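Local coordinates for protein putative phosphosugar isomerases (Salmonella typhimurium LT2, PDB 3FKJ) that probably binds phosphorylated sugar derivatives through paired SIS-type domains and may act as a phosphosugar isomerase, at residues A[57-62]-A[69-74]; A[38-43]-A[164-169]; A[279-284]-A[289-294]; A[243-248]-A[252-257]. All blocks are in the same frame, centred on the assembly; numbering follows the deposited sequence.

The four contacts illustrate how a two-domain SIS protein repeats one plan: a parallel sheet with helices packed on its faces. Contacts 1 and 2 share the first sheet, where strands 70-75 and 42-47 are neighbours; their centres lie about 11 Å apart, and in sequence contact 1 falls wholly between the two halves of contact 2. Contacts 4 and 3 follow in that order along the chain, on the second sheet, with centres about 12 Å apart and the rings of Phe255 and Phe283 touching. Contacts 2 and 3 stand on opposite sides of the chain's centre, about 38 Å between centres. Contacts 1, 3 and 4 lie close to the second subunit, and contact 2 reaches it through Arg42.

Contact 1. Residues A[57-62]-A[69-74]; sequences PGKYFL and LAVGYI
Lys59 lays its aliphatic chain over one face of the Tyr73 ring, the two side chains crossing at about a right angle. Its CD sits 4.3 Å from the ring centroid and 24° off the ring normal, a CH-pi contact displaced toward the rim on the CD1 and CG side. The next carbon passes the root of the ring, Lys59 CE lying 3.9 Å from Tyr73 CB. The first torsion holds CG anti to the backbone N (chi1 -178°), which sends the chain out from helix 56-65 toward the strand; the bend at chi2 swings CD and CE across the tyrosine, and the bend at chi4 turns NZ off the chain's line. This ammonium group is engaged in a salt bridge with Asp63 OD2, one turn further along the same helix.

A second, purely apolar group lies farther along the helix. Leu62 meets Val71 nearly at right angles, with Leu62 CB 3.8 Å from Val71 CG2, while its branch end turns to Leu69: Leu62 CD1 approaches Leu69 CD2 to 3.8 Å, and its CD2 leans on the same methyl. Helix and strand run roughly antiparallel, at 153°, with 9.2 Å between the segment axes. Trp56 adds an edge-to-face partner for Tyr73, and beside strand 70-75 in the parallel sheet runs strand 42-47, hydrogen-bonded to it through Ala70 and Gly72.

No hydrogen bond joins the two segments. Their cohesion therefore rests on dispersion and the CH-pi contact, with lysine serving as a hydrocarbon arm whose charge is probably balanced largely by Asp63.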
loop_
_atom_site.group_PDB
_atom_site.type_symbol
_atom_site.label_atom_id
_atom_site.label_comp_id
_atom_site.label_asym_id
_atom_site.label_seq_id
_atom_site.Cartn_x
_atom_site.Cartn_y
_atom_site.Cartn_z
ATOM N N PRO A 57 -8.302 -2.640 -8.859
ATOM C CA PRO A 57 -9.315 -1.929 -9.628
ATOM C C PRO A 57 -10.619 -1.641 -8.904
ATOM O O PRO A 57 -11.147 -0.539 -9.043
ATOM C CB PRO A 57 -9.515 -2.810 -10.866
ATOM C CG PRO A 57 -8.177 -3.536 -10.996
ATOM C CD PRO A 57 -7.828 -3.841 -9.569
ATOM N N GLY A 58 -11.145 -2.628 -8.189
ATOM C CA GLY A 58 -12.306 -2.427 -7.361
ATOM C C GLY A 58 -12.062 -1.537 -6.152
ATOM O O GLY A 58 -12.916 -0.681 -5.814
ATOM N N LYS A 59 -10.932 -1.744 -5.482
ATOM C CA LYS A 59 -10.561 -0.908 -4.340
ATOM C C LYS A 59 -10.556 0.560 -4.762
ATOM O O LYS A 59 -11.226 1.407 -4.139
ATOM C CB LYS A 59 -9.189 -1.329 -3.762
ATOM C CG LYS A 59 -8.725 -0.530 -2.513
ATOM C CD LYS A 59 -7.287 -0.083 -2.594
ATOM C CE LYS A 59 -6.745 0.502 -1.275
ATOM N NZ LYS A 59 -7.532 1.606 -0.628
ATOM N N TYR A 60 -9.851 0.854 -5.850
ATOM C CA TYR A 60 -9.724 2.227 -6.345
ATOM C C TYR A 60 -11.088 2.838 -6.730
ATOM O O TYR A 60 -11.388 3.996 -6.384
ATOM C CB TYR A 60 -8.679 2.303 -7.499
ATOM C CG TYR A 60 -8.482 3.700 -8.061
ATOM C CD1 TYR A 60 -7.824 4.677 -7.322
ATOM C CD2 TYR A 60 -8.987 4.062 -9.299
ATOM C CE1 TYR A 60 -7.665 5.966 -7.793
ATOM C CE2 TYR A 60 -8.836 5.397 -9.788
ATOM C CZ TYR A 60 -8.148 6.315 -9.037
ATOM O OH TYR A 60 -7.976 7.609 -9.494
ATOM N N PHE A 61 -11.919 2.063 -7.421
ATOM C CA PHE A 61 -13.259 2.515 -7.791
ATOM C C PHE A 61 -14.096 2.925 -6.573
ATOM O O PHE A 61 -14.732 4.002 -6.543
ATOM C CB PHE A 61 -13.984 1.414 -8.600
ATOM C CG PHE A 61 -15.400 1.755 -8.989
ATOM C CD1 PHE A 61 -15.659 2.536 -10.102
ATOM C CD2 PHE A 61 -16.472 1.264 -8.258
ATOM C CE1 PHE A 61 -16.967 2.847 -10.477
ATOM C CE2 PHE A 61 -17.802 1.553 -8.625
ATOM C CZ PHE A 61 -18.048 2.350 -9.739
ATOM N N LEU A 62 -14.078 2.086 -5.549
ATOM C CA LEU A 62 -14.867 2.359 -4.358
ATOM C C LEU A 62 -14.278 3.516 -3.594
ATOM O O LEU A 62 -15.009 4.357 -3.122
ATOM C CB LEU A 62 -14.993 1.116 -3.469
ATOM C CG LEU A 62 -15.744 -0.076 -4.088
ATOM C CD1 LEU A 62 -15.556 -1.343 -3.160
ATOM C CD2 LEU A 62 -17.243 0.249 -4.277
ATOM N N LEU A 69 -19.304 3.474 2.258
ATOM C CA LEU A 69 -18.534 2.272 2.502
ATOM C C LEU A 69 -17.171 2.521 3.100
ATOM O O LEU A 69 -16.463 3.447 2.699
ATOM C CB LEU A 69 -18.335 1.593 1.160
ATOM C CG LEU A 69 -18.362 0.106 1.040
ATOM C CD1 LEU A 69 -19.765 -0.338 1.386
ATOM C CD2 LEU A 69 -17.990 -0.246 -0.399
ATOM N N ALA A 70 -16.793 1.673 4.047
ATOM C CA ALA A 70 -15.418 1.587 4.512
ATOM C C ALA A 70 -14.802 0.403 3.749
ATOM O O ALA A 70 -15.377 -0.692 3.743
ATOM C CB ALA A 70 -15.375 1.371 6.004
ATOM N N VAL A 71 -13.662 0.657 3.072
ATOM C CA VAL A 71 -13.016 -0.310 2.188
ATOM C C VAL A 71 -11.596 -0.648 2.664
ATOM O O VAL A 71 -10.752 0.255 2.821
ATOM C CB VAL A 71 -13.022 0.185 0.719
ATOM C CG1 VAL A 71 -12.335 -0.813 -0.194
ATOM C CG2 VAL A 71 -14.480 0.411 0.273
ATOM N N GLY A 72 -11.370 -1.937 2.923
ATOM C CA GLY A 72 -10.103 -2.478 3.374
ATOM C C GLY A 72 -9.430 -3.291 2.300
ATOM O O GLY A 72 -10.089 -3.772 1.374
ATOM N N TYR A 73 -8.113 -3.452 2.438
ATOM C CA TYR A 73 -7.265 -4.083 1.426
ATOM C C TYR A 73 -6.037 -4.622 2.102
ATOM O O TYR A 73 -5.161 -3.870 2.533
ATOM C CB TYR A 73 -6.929 -3.034 0.391
ATOM C CG TYR A 73 -5.989 -3.412 -0.729
ATOM C CD1 TYR A 73 -6.480 -3.933 -1.929
ATOM C CD2 TYR A 73 -4.639 -3.136 -0.641
ATOM C CE1 TYR A 73 -5.636 -4.223 -2.971
ATOM C CE2 TYR A 73 -3.785 -3.445 -1.678
ATOM C CZ TYR A 73 -4.301 -3.962 -2.843
ATOM O OH TYR A 73 -3.467 -4.243 -3.865
ATOM N N ILE A 74 -5.998 -5.926 2.308
ATOM C CA ILE A 74 -5.067 -6.472 3.296
ATOM C C ILE A 74 -4.539 -7.866 2.912
ATOM O O ILE A 74 -5.254 -8.702 2.388
ATOM C CB ILE A 74 -5.718 -6.470 4.716
ATOM C CG1 ILE A 74 -4.744 -6.955 5.801
ATOM C CG2 ILE A 74 -6.934 -7.339 4.721
ATOM C CD1 ILE A 74 -3.615 -5.974 6.097
#

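Contact 2. Residues A[38-43]-A[164-169]; sequences QNIERV and LEILAQ
In the first alpha/beta domain, helix 155-170 packs against the start of strand 42-47, an inner strand of the parallel sheet, and one isoleucine of the helix does the joining. Ile166 uses both branches. Its CG2 methyl lies 4.0 Å from Ile40 CG2, the two side chains crossing at about a right angle, while its CD1 extends to Val43 and meets that residue's CG2 tip to tip, also at 4.0 Å. The torsions divide the work: CG1 stands anti to the carbonyl carbon (chi1 -66°) and, with an extended chi2 of 162°, carries CD1 to the strand, leaving CG2 to face the loop that leads into it.

Each segment also carries polar bonds of its own. On the helix, Gln169 NE2 donates to Glu165 OE1 over 2.7 Å, a bond lying in the amide plane of the glutamine, and Glu165 OE2 is also bonded to Tyr176. On the loop, Gln38 NE2 reaches Asn39 O at 2.8 Å. Ile31 of helix 22-35 adds a further side chain against Ile166, and Val92 and Ile94 of strand 91-97 touch Ile40 and Val43. A helix laid on the face of a parallel sheet in this way belongs to the alpha/beta/alpha layering of SIS domains.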
loop_
_atom_site.group_PDB
_atom_site.type_symbol
_atom_site.label_atom_id
_atom_site.label_comp_id
_atom_site.label_asym_id
_atom_site.label_seq_id
_atom_site.Cartn_x
_atom_site.Cartn_y
_atom_site.Cartn_z
ATOM N N GLN A 38 -28.130 -9.087 4.833
ATOM C CA GLN A 38 -27.422 -8.177 5.722
ATOM C C GLN A 38 -27.241 -6.825 5.050
ATOM O O GLN A 38 -27.589 -6.643 3.896
ATOM C CB GLN A 38 -26.033 -8.742 6.053
ATOM C CG GLN A 38 -25.161 -8.935 4.822
ATOM C CD GLN A 38 -23.732 -9.307 5.150
ATOM O OE1 GLN A 38 -23.439 -10.445 5.550
ATOM N NE2 GLN A 38 -22.831 -8.362 4.959
ATOM N N ASN A 39 -26.662 -5.885 5.780
ATOM C CA ASN A 39 -26.149 -4.657 5.177
ATOM C C ASN A 39 -24.753 -4.902 4.638
ATOM O O ASN A 39 -24.071 -5.812 5.099
ATOM C CB ASN A 39 -26.061 -3.531 6.212
ATOM C CG ASN A 39 -27.353 -3.312 6.937
ATOM O OD1 ASN A 39 -28.433 -3.496 6.373
ATOM N ND2 ASN A 39 -27.257 -2.919 8.204
ATOM N N ILE A 40 -24.343 -4.092 3.662
ATOM C CA ILE A 40 -22.951 -4.019 3.268
ATOM C C ILE A 40 -22.418 -2.687 3.701
ATOM O O ILE A 40 -22.491 -1.705 2.965
ATOM C CB ILE A 40 -22.686 -4.262 1.753
ATOM C CG1 ILE A 40 -23.250 -5.622 1.301
ATOM C CG2 ILE A 40 -21.148 -4.230 1.479
ATOM C CD1 ILE A 40 -23.149 -5.891 -0.208
ATOM N N GLU A 41 -21.834 -2.659 4.899
ATOM C CA GLU A 41 -21.277 -1.428 5.470
ATOM C C GLU A 41 -19.771 -1.301 5.265
ATOM O O GLU A 41 -19.233 -0.189 5.246
ATOM C CB GLU A 41 -21.603 -1.359 6.961
ATOM C CG GLU A 41 -23.062 -1.070 7.239
ATOM C CD GLU A 41 -23.455 -1.389 8.664
ATOM O OE1 GLU A 41 -22.643 -1.209 9.588
ATOM O OE2 GLU A 41 -24.574 -1.864 8.854
ATOM N N ARG A 42 -19.096 -2.450 5.161
ATOM C CA ARG A 42 -17.648 -2.526 5.001
ATOM C C ARG A 42 -17.332 -3.657 4.049
ATOM O O ARG A 42 -17.996 -4.697 4.071
ATOM C CB ARG A 42 -16.959 -2.789 6.329
ATOM C CG ARG A 42 -17.364 -1.859 7.438
ATOM C CD ARG A 42 -16.466 -2.055 8.635
ATOM N NE ARG A 42 -15.115 -1.521 8.400
ATOM C CZ ARG A 42 -14.642 -0.355 8.872
ATOM N NH1 ARG A 42 -15.396 0.435 9.630
ATOM N NH2 ARG A 42 -13.392 0.008 8.588
ATOM N N VAL A 43 -16.333 -3.429 3.199
ATOM C CA VAL A 43 -15.732 -4.455 2.354
ATOM C C VAL A 43 -14.249 -4.577 2.723
ATOM O O VAL A 43 -13.584 -3.553 3.006
ATOM C CB VAL A 43 -15.864 -4.069 0.841
ATOM C CG1 VAL A 43 -15.334 -5.170 -0.050
ATOM C CG2 VAL A 43 -17.307 -3.793 0.520
ATOM N N LEU A 164 -18.512 -2.408 -8.693
ATOM C CA LEU A 164 -19.625 -1.762 -9.390
ATOM C C LEU A 164 -20.968 -2.122 -8.741
ATOM O O LEU A 164 -21.787 -1.245 -8.464
ATOM C CB LEU A 164 -19.669 -2.192 -10.865
ATOM C CG LEU A 164 -20.886 -1.776 -11.699
ATOM C CD1 LEU A 164 -20.824 -0.273 -11.931
ATOM C CD2 LEU A 164 -20.962 -2.600 -13.031
ATOM N N GLU A 165 -21.171 -3.417 -8.517
ATOM C CA GLU A 165 -22.415 -3.925 -7.935
ATOM C C GLU A 165 -22.635 -3.571 -6.481
ATOM O O GLU A 165 -23.757 -3.242 -6.092
ATOM C CB GLU A 165 -22.517 -5.442 -8.144
ATOM C CG GLU A 165 -22.727 -5.819 -9.599
ATOM C CD GLU A 165 -24.047 -5.298 -10.165
ATOM O OE1 GLU A 165 -25.051 -5.144 -9.417
ATOM O OE2 GLU A 165 -24.079 -5.054 -11.381
ATOM N N ILE A 166 -21.567 -3.574 -5.686
ATOM C CA ILE A 166 -21.671 -3.123 -4.295
ATOM C C ILE A 166 -22.136 -1.670 -4.243
ATOM O O ILE A 166 -23.023 -1.343 -3.491
ATOM C CB ILE A 166 -20.390 -3.363 -3.485
ATOM C CG1 ILE A 166 -20.146 -4.877 -3.337
ATOM C CG2 ILE A 166 -20.502 -2.673 -2.094
ATOM C CD1 ILE A 166 -18.704 -5.251 -2.950
ATOM N N LEU A 167 -21.553 -0.822 -5.079
ATOM C CA LEU A 167 -21.855 0.573 -5.089
ATOM C C LEU A 167 -23.235 0.788 -5.619
ATOM O O LEU A 167 -24.019 1.505 -5.014
ATOM C CB LEU A 167 -20.842 1.367 -5.959
ATOM C CG LEU A 167 -21.108 2.883 -6.137
ATOM C CD1 LEU A 167 -20.866 3.696 -4.893
ATOM C CD2 LEU A 167 -20.321 3.446 -7.338
ATOM N N ALA A 168 -23.535 0.194 -6.768
ATOM C CA ALA A 168 -24.818 0.394 -7.407
ATOM C C ALA A 168 -25.975 -0.052 -6.505
ATOM O O ALA A 168 -26.989 0.631 -6.444
ATOM C CB ALA A 168 -24.903 -0.359 -8.800
ATOM N N GLN A 169 -25.835 -1.190 -5.826
ATOM C CA GLN A 169 -26.971 -1.761 -5.084
ATOM C C GLN A 169 -27.080 -1.208 -3.649
ATOM O O GLN A 169 -28.015 -1.532 -2.937
ATOM C CB GLN A 169 -26.878 -3.295 -5.060
ATOM C CG GLN A 169 -27.099 -3.959 -6.424
ATOM C CD GLN A 169 -27.068 -5.468 -6.365
ATOM O OE1 GLN A 169 -27.669 -6.078 -5.484
ATOM N NE2 GLN A 169 -26.371 -6.081 -7.306
#

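Contact 3. Residues A[279-284]-A[289-294]; sequences RAIRFI and GKLQLI
The N-H of Gly289 donates to the carbonyl oxygen of Ile284 over 2.8 Å, approached nearly along the C=O axis, with an N-H...O angle of 153°. This bond ties the last turns of helix 274-286 to the beginning of strand 290-295 and closes the short turn between them. Here the two backbones come close, the CA atoms of Ile284 and Gly289 being 5.1 Å apart; with no side chain at Gly289, Ile284 CG2 can rest against its CA at 3.8 Å.

From this bond onward aliphatic side chains fill the space between helix and strand. The same Ile284 CG2 lies 3.9 Å from Leu291 CB, the side chains crossing at about a right angle; CG1 is anti to the carbonyl carbon (chi1 -59°), which leaves CG2 anti to the backbone N and turned to the strand. One turn back, Ile281 extends its ends over two leucines: CG2 stands 4.1 Å from Leu291 CD2, and CD1 stands 4.0 Å from Leu293 CD1, again nearly perpendicular. Ile281 CB itself does not aim at the strand, and it is the length of the side chain that brings its end nearer. Segment axes pass 9.7 Å apart at 147°.

Farther out, Leu266 of the neighbouring strand 263-268 touches both Ile281 and Leu293. Arg279 of the helix forms salt bridges with Glu104 and the terminal carboxylate of Tyr347, both of the second subunit.

The arrangement is that of a beta-alpha-beta unit, in which the helix crosses between strands 263-268 and 290-295 of a parallel sheet.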
loop_
_atom_site.group_PDB
_atom_site.type_symbol
_atom_site.label_atom_id
_atom_site.label_comp_id
_atom_site.label_asym_id
_atom_site.label_seq_id
_atom_site.Cartn_x
_atom_site.Cartn_y
_atom_site.Cartn_z
ATOM N N ARG A 279 4.331 14.605 -14.511
ATOM C CA ARG A 279 5.364 15.213 -13.664
ATOM C C ARG A 279 6.624 14.325 -13.526
ATOM O O ARG A 279 7.767 14.813 -13.606
ATOM C CB ARG A 279 4.786 15.552 -12.287
ATOM C CG ARG A 279 5.675 16.442 -11.480
ATOM C CD ARG A 279 5.263 16.447 -10.064
ATOM N NE ARG A 279 6.147 17.278 -9.268
ATOM C CZ ARG A 279 6.052 17.427 -7.948
ATOM N NH1 ARG A 279 5.095 16.849 -7.265
ATOM N NH2 ARG A 279 6.905 18.205 -7.309
ATOM N N ALA A 280 6.387 13.028 -13.335
ATOM C CA ALA A 280 7.448 12.038 -13.232
ATOM C C ALA A 280 8.200 11.878 -14.559
ATOM O O ALA A 280 9.420 11.774 -14.566
ATOM C CB ALA A 280 6.887 10.684 -12.761
ATOM N N ILE A 281 7.466 11.854 -15.667
ATOM C CA ILE A 281 8.037 11.665 -16.992
ATOM C C ILE A 281 9.022 12.795 -17.305
ATOM O O ILE A 281 10.143 12.534 -17.684
ATOM C CB ILE A 281 6.936 11.606 -18.085
ATOM C CG1 ILE A 281 6.049 10.373 -17.896
ATOM C CG2 ILE A 281 7.528 11.588 -19.501
ATOM C CD1 ILE A 281 4.712 10.512 -18.651
ATOM N N ARG A 282 8.602 14.038 -17.107
ATOM C CA ARG A 282 9.454 15.187 -17.339
ATOM C C ARG A 282 10.753 15.091 -16.565
ATOM O O ARG A 282 11.823 15.359 -17.113
ATOM C CB ARG A 282 8.733 16.489 -16.981
ATOM C CG ARG A 282 7.510 16.765 -17.853
ATOM C CD ARG A 282 7.001 18.194 -17.689
ATOM N NE ARG A 282 6.589 18.487 -16.306
ATOM C CZ ARG A 282 5.354 18.348 -15.819
ATOM N NH1 ARG A 282 4.354 17.926 -16.589
ATOM N NH2 ARG A 282 5.112 18.650 -14.546
ATOM N N PHE A 283 10.658 14.712 -15.295
ATOM C CA PHE A 283 11.830 14.615 -14.444
ATOM C C PHE A 283 12.743 13.441 -14.859
ATOM O O PHE A 283 13.960 13.623 -15.013
ATOM C CB PHE A 283 11.431 14.452 -12.971
ATOM C CG PHE A 283 12.617 14.368 -12.046
ATOM C CD1 PHE A 283 13.094 15.505 -11.406
ATOM C CD2 PHE A 283 13.285 13.166 -11.849
ATOM C CE1 PHE A 283 14.196 15.438 -10.577
ATOM C CE2 PHE A 283 14.392 13.105 -11.021
ATOM C CZ PHE A 283 14.820 14.218 -10.366
ATOM N N ILE A 284 12.168 12.249 -15.006
ATOM C CA ILE A 284 12.941 11.064 -15.439
ATOM C C ILE A 284 13.684 11.332 -16.773
ATOM O O ILE A 284 14.817 10.898 -16.954
ATOM C CB ILE A 284 12.061 9.805 -15.596
ATOM C CG1 ILE A 284 11.344 9.424 -14.277
ATOM C CG2 ILE A 284 12.897 8.622 -16.068
ATOM C CD1 ILE A 284 10.180 8.504 -14.500
ATOM N N GLY A 289 16.932 9.102 -17.120
ATOM C CA GLY A 289 16.584 7.781 -16.703
ATOM C C GLY A 289 16.239 6.931 -17.906
ATOM O O GLY A 289 15.879 7.450 -18.962
ATOM N N LYS A 290 16.357 5.616 -17.730
ATOM C CA LYS A 290 15.951 4.644 -18.728
ATOM C C LYS A 290 14.486 4.373 -18.565
ATOM O O LYS A 290 14.094 3.546 -17.747
ATOM C CB LYS A 290 16.728 3.336 -18.574
ATOM C CG LYS A 290 16.519 2.375 -19.732
ATOM C CD LYS A 290 17.302 1.104 -19.526
ATOM C CE LYS A 290 17.325 0.244 -20.752
ATOM N NZ LYS A 290 18.484 -0.652 -20.717
ATOM N N LEU A 291 13.677 5.069 -19.356
ATOM C CA LEU A 291 12.228 5.054 -19.160
ATOM C C LEU A 291 11.540 4.211 -20.228
ATOM O O LEU A 291 11.744 4.426 -21.395
ATOM C CB LEU A 291 11.681 6.492 -19.137
ATOM C CG LEU A 291 10.153 6.691 -19.081
ATOM C CD1 LEU A 291 9.508 5.968 -17.882
ATOM C CD2 LEU A 291 9.820 8.192 -19.099
ATOM N N GLN A 292 10.756 3.223 -19.804
ATOM C CA GLN A 292 9.770 2.562 -20.659
ATOM C C GLN A 292 8.429 3.120 -20.228
ATOM O O GLN A 292 7.987 2.907 -19.080
ATOM C CB GLN A 292 9.768 1.049 -20.458
ATOM C CG GLN A 292 8.620 0.308 -21.189
ATOM C CD GLN A 292 8.781 0.372 -22.705
ATOM O OE1 GLN A 292 9.891 0.387 -23.205
ATOM N NE2 GLN A 292 7.669 0.430 -23.431
ATOM N N LEU A 293 7.808 3.873 -21.121
ATOM C CA LEU A 293 6.481 4.396 -20.888
ATOM C C LEU A 293 5.450 3.449 -21.490
ATOM O O LEU A 293 5.562 3.065 -22.637
ATOM C CB LEU A 293 6.361 5.789 -21.505
ATOM C CG LEU A 293 5.069 6.572 -21.243
ATOM C CD1 LEU A 293 4.726 6.692 -19.756
ATOM C CD2 LEU A 293 5.210 7.932 -21.889
ATOM N N ILE A 294 4.459 3.054 -20.703
ATOM C CA ILE A 294 3.288 2.347 -21.235
ATOM C C ILE A 294 2.060 3.170 -20.871
ATOM O O ILE A 294 1.686 3.254 -19.709
ATOM C CB ILE A 294 3.197 0.915 -20.680
ATOM C CG1 ILE A 294 4.518 0.157 -20.997
ATOM C CG2 ILE A 294 1.983 0.212 -21.273
ATOM C CD1 ILE A 294 4.638 -1.222 -20.398
#

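Contact 4. Residues A[243-248]-A[252-257]; sequences ASIHSG and HGPFEI
Ile245 and Pro254 form the innermost layer of this contact: Ile245 CD1 lies 3.8 Å from Pro254 CB, and Ile245 CG2 stands 3.9 Å from that same carbon. The side chains slide past each other in opposite directions, and both branch ends of the isoleucine come against Pro254 CB from the same side, CG2 also nearing CG. With CG1 anti to the carbonyl carbon (chi1 -53°), CG2 lies anti to the backbone N and both branches reach the proline.

At the other end, His252 presents the CD2 edge of its ring to Gly248 O, 3.4 Å away and near the ring plane, a close approach but no hydrogen bond. Its NE2 is bonded to Glu104 of the second subunit.

In the next shell, Gly248 N donates to His246 ND1 over 3.0 Å, tying the histidine ring to the turn that follows strand 241-246. His246 NE2 is bonded to Glu78 of the second subunit. Ile245 also touches Tyr215 of strand 213-218, while Pro254 opens the short 3-10 segment 254-257. Beyond that, Glu256 of this segment bonds Trp239 of the second subunit. The arrangement is a loop folded back, at the dimer interface, on the strand that is outermost in this chain's second parallel sheet.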
loop_
_atom_site.group_PDB
_atom_site.type_symbol
_atom_site.label_atom_id
_atom_site.label_comp_id
_atom_site.label_asym_id
_atom_site.label_seq_id
_atom_site.Cartn_x
_atom_site.Cartn_y
_atom_site.Cartn_z
ATOM N N ALA A 243 11.325 -2.373 -7.037
ATOM C CA ALA A 243 10.397 -1.702 -6.136
ATOM C C ALA A 243 9.348 -1.029 -6.983
ATOM O O ALA A 243 9.602 -0.702 -8.134
ATOM C CB ALA A 243 11.132 -0.610 -5.268
ATOM N N SER A 244 8.173 -0.842 -6.387
ATOM C CA SER A 244 7.130 0.014 -6.916
ATOM C C SER A 244 7.135 1.320 -6.132
ATOM O O SER A 244 7.373 1.341 -4.906
ATOM C CB SER A 244 5.769 -0.682 -6.901
ATOM O OG SER A 244 5.441 -1.048 -5.594
ATOM N N ILE A 245 6.992 2.401 -6.884
ATOM C CA ILE A 245 6.962 3.776 -6.426
ATOM C C ILE A 245 5.691 4.409 -7.011
ATOM O O ILE A 245 5.495 4.426 -8.249
ATOM C CB ILE A 245 8.153 4.609 -6.953
ATOM C CG1 ILE A 245 9.471 3.928 -6.630
ATOM C CG2 ILE A 245 8.109 6.057 -6.376
ATOM C CD1 ILE A 245 10.640 4.565 -7.346
ATOM N N HIS A 246 4.841 4.932 -6.140
ATOM C CA HIS A 246 3.718 5.726 -6.576
ATOM C C HIS A 246 4.271 7.029 -7.207
ATOM O O HIS A 246 5.209 7.677 -6.655
ATOM C CB HIS A 246 2.766 5.978 -5.411
ATOM C CG HIS A 246 1.469 6.597 -5.813
ATOM N ND1 HIS A 246 1.375 7.902 -6.248
ATOM C CD2 HIS A 246 0.213 6.092 -5.854
ATOM C CE1 HIS A 246 0.118 8.170 -6.551
ATOM N NE2 HIS A 246 -0.604 7.087 -6.332
ATOM N N SER A 247 3.724 7.387 -8.376
ATOM C CA SER A 247 4.179 8.557 -9.114
ATOM C C SER A 247 4.246 9.818 -8.237
ATOM O O SER A 247 5.178 10.643 -8.387
ATOM C CB SER A 247 3.256 8.827 -10.274
ATOM O OG SER A 247 3.254 7.803 -11.216
ATOM N N GLY A 248 3.261 9.960 -7.337
ATOM C CA GLY A 248 3.141 11.074 -6.423
ATOM C C GLY A 248 4.253 11.026 -5.383
ATOM O O GLY A 248 4.907 12.044 -5.114
ATOM N N HIS A 252 9.333 12.551 -3.246
ATOM C CA HIS A 252 9.477 12.726 -1.777
ATOM C C HIS A 252 10.412 11.687 -1.136
ATOM O O HIS A 252 10.308 11.361 0.042
ATOM C CB HIS A 252 8.079 12.777 -1.170
ATOM C CG HIS A 252 7.295 13.923 -1.708
ATOM N ND1 HIS A 252 7.581 15.236 -1.365
ATOM C CD2 HIS A 252 6.331 13.977 -2.658
ATOM C CE1 HIS A 252 6.786 16.042 -2.046
ATOM N NE2 HIS A 252 6.017 15.304 -2.837
ATOM N N GLY A 253 11.379 11.233 -1.925
ATOM C CA GLY A 253 12.474 10.433 -1.435
ATOM C C GLY A 253 13.075 9.612 -2.557
ATOM O O GLY A 253 14.239 9.788 -2.917
ATOM N N PRO A 254 12.279 8.701 -3.118
ATOM C CA PRO A 254 12.749 7.789 -4.145
ATOM C C PRO A 254 13.536 8.379 -5.300
ATOM O O PRO A 254 14.535 7.799 -5.709
ATOM C CB PRO A 254 11.451 7.153 -4.633
ATOM C CG PRO A 254 10.603 7.137 -3.406
ATOM C CD PRO A 254 10.866 8.445 -2.773
ATOM N N PHE A 255 13.092 9.506 -5.836
ATOM C CA PHE A 255 13.713 10.094 -7.032
ATOM C C PHE A 255 15.212 10.403 -6.877
ATOM O O PHE A 255 15.915 10.505 -7.874
ATOM C CB PHE A 255 12.917 11.324 -7.537
ATOM C CG PHE A 255 13.113 12.607 -6.718
ATOM C CD1 PHE A 255 13.208 12.592 -5.324
ATOM C CD2 PHE A 255 13.129 13.833 -7.364
ATOM C CE1 PHE A 255 13.371 13.757 -4.610
ATOM C CE2 PHE A 255 13.279 15.012 -6.651
ATOM C CZ PHE A 255 13.410 14.970 -5.265
ATOM N N GLU A 256 15.692 10.507 -5.634
ATOM C CA GLU A 256 17.108 10.713 -5.363
ATOM C C GLU A 256 17.970 9.584 -5.908
ATOM O O GLU A 256 19.184 9.769 -6.096
ATOM C CB GLU A 256 17.349 10.888 -3.851
ATOM C CG GLU A 256 17.033 12.271 -3.329
ATOM C CD GLU A 256 18.052 13.288 -3.780
ATOM O OE1 GLU A 256 19.264 12.950 -3.787
ATOM O OE2 GLU A 256 17.653 14.424 -4.102
ATOM N N ILE A 257 17.359 8.424 -6.166
ATOM C CA ILE A 257 18.083 7.291 -6.763
ATOM C C ILE A 257 18.417 7.498 -8.258
ATOM O O ILE A 257 19.324 6.867 -8.807
ATOM C CB ILE A 257 17.268 5.965 -6.597
ATOM C CG1 ILE A 257 18.200 4.722 -6.611
ATOM C CG2 ILE A 257 16.135 5.886 -7.669
ATOM C CD1 ILE A 257 19.352 4.717 -5.508
#